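PDB 4MBO: serine-rich Repeat Adhesion Glycoprotein (Srr1) from Streptococcus agalactiae, which binds fibrinogen as a serine-rich repeat adhesin of the bacterial surface, probably through its beta-rich binding region. Local coordinates for residues 80-83 with 89-92. Sequence-based numbering, arbitrary orientation.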
loop_
_atom_site.group_PDB
_atom_site.type_symbol
_atom_site.label_atom_id
_atom_site.label_comp_id
_atom_site.label_asym_id
_atom_site.label_seq_id
_atom_site.Cartn_x
_atom_site.Cartn_y
_atom_site.Cartn_z
ATOM N N GLN A 80 -5.574 17.200 -3.041
ATOM C CA GLN A 80 -5.133 18.578 -3.219
ATOM C C GLN A 80 -6.279 19.540 -3.446
ATOM O O GLN A 80 -7.323 19.182 -4.016
ATOM C CB GLN A 80 -4.110 18.702 -4.365
ATOM C CG GLN A 80 -2.869 17.827 -4.176
ATOM C CD GLN A 80 -2.091 18.137 -2.900
ATOM O OE1 GLN A 80 -1.869 17.254 -2.062
ATOM N NE2 GLN A 80 -1.717 19.399 -2.721
ATOM N N ASP A 81 -6.080 20.746 -2.948
ATOM C CA ASP A 81 -7.024 21.809 -3.116
ATOM C C ASP A 81 -7.152 22.142 -4.605
ATOM O O ASP A 81 -6.223 21.916 -5.413
ATOM C CB ASP A 81 -6.536 23.094 -2.413
ATOM C CG ASP A 81 -6.365 22.934 -0.901
ATOM O OD1 ASP A 81 -7.069 22.096 -0.276
ATOM O OD2 ASP A 81 -5.536 23.703 -0.341
ATOM N N ILE A 82 -8.290 22.712 -4.946
ATOM C CA ILE A 82 -8.511 23.245 -6.277
ATOM C C ILE A 82 -8.346 24.758 -6.168
ATOM O O ILE A 82 -9.028 25.395 -5.373
ATOM C CB ILE A 82 -9.888 22.893 -6.800
ATOM C CG1 ILE A 82 -10.071 21.376 -6.852
ATOM C CG2 ILE A 82 -10.073 23.476 -8.197
ATOM C CD1 ILE A 82 -11.389 20.942 -7.459
ATOM N N MET A 83 -7.437 25.337 -6.975
ATOM C CA MET A 83 -7.135 26.733 -6.950
ATOM C C MET A 83 -7.539 27.398 -8.251
ATOM O O MET A 83 -7.620 26.728 -9.285
ATOM C CB MET A 83 -5.604 26.925 -6.844
ATOM C CG MET A 83 -4.939 25.983 -5.870
ATOM S SD MET A 83 -5.352 26.405 -4.178
ATOM C CE MET A 83 -4.073 27.627 -3.875
ATOM N N LEU A 89 -8.054 29.686 -3.119
ATOM C CA LEU A 89 -8.653 28.354 -2.975
ATOM C C LEU A 89 -10.144 28.314 -3.350
ATOM O O LEU A 89 -10.953 29.040 -2.776
ATOM C CB LEU A 89 -8.413 27.848 -1.536
ATOM C CG LEU A 89 -8.147 26.356 -1.379
ATOM C CD1 LEU A 89 -7.606 26.024 0.015
ATOM C CD2 LEU A 89 -9.385 25.562 -1.681
ATOM N N LEU A 90 -10.473 27.489 -4.355
ATOM C CA LEU A 90 -11.864 27.304 -4.805
ATOM C C LEU A 90 -12.574 26.191 -4.030
ATOM O O LEU A 90 -13.743 26.301 -3.715
ATOM C CB LEU A 90 -11.917 26.949 -6.294
ATOM C CG LEU A 90 -11.507 28.043 -7.274
ATOM C CD1 LEU A 90 -11.458 27.420 -8.663
ATOM C CD2 LEU A 90 -12.432 29.240 -7.224
ATOM N N ALA A 91 -11.864 25.119 -3.753
ATOM C CA ALA A 91 -12.487 23.980 -3.069
ATOM C C ALA A 91 -11.476 23.098 -2.414
ATOM O O ALA A 91 -10.336 22.984 -2.886
ATOM C CB ALA A 91 -13.277 23.158 -4.085
ATOM N N THR A 92 -11.879 22.452 -1.319
ATOM C CA THR A 92 -11.034 21.496 -0.663
ATOM C C THR A 92 -11.684 20.129 -0.859
ATOM O O THR A 92 -12.891 20.044 -1.055
ATOM C CB THR A 92 -10.920 21.811 0.828
ATOM O OG1 THR A 92 -12.228 21.889 1.388
ATOM C CG2 THR A 92 -10.240 23.147 1.008
#
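M83 is bent at chi2 (-71°) and chi3 (-86°), which brings its SD to 4.0 Å from L89 CG, and D81, its CG anti to the carbonyl carbon, crosses the same leucine at about a right angle, OD2 of D81 3.1 Å from L89 CD1. These residues belong to an antiparallel beta hairpin at the edge of a sheet in the bacterial Ig domain, interrupted by a classic beta bulge: L90 and A91 both face I82, and the register shifts by one between the pairs I82-A91 and M83-L89. The evidence lies in I82 O, which accepts both L90 N (2.7 Å) and, at a longer 3.3 Å, A91 N, each in the carbonyl plane. I82 N returns an almost straight bond to A91 O at 2.9 Å, N-H...O 176°. I82 and A91 send their side chains to the buried face, CB to CB 4.4 Å, where I82 meets Y104 and V120 and A91 meets W106. M83 and L89 occupy the other, more open face. L90, at the bulge, also packs on W106, and on I116, its CD1 4.2 Å from I82 CG2. D81 and T92 run side by side in the same direction, and D81 OD1 lies 3.6 Å from the methyl CG2 of T92.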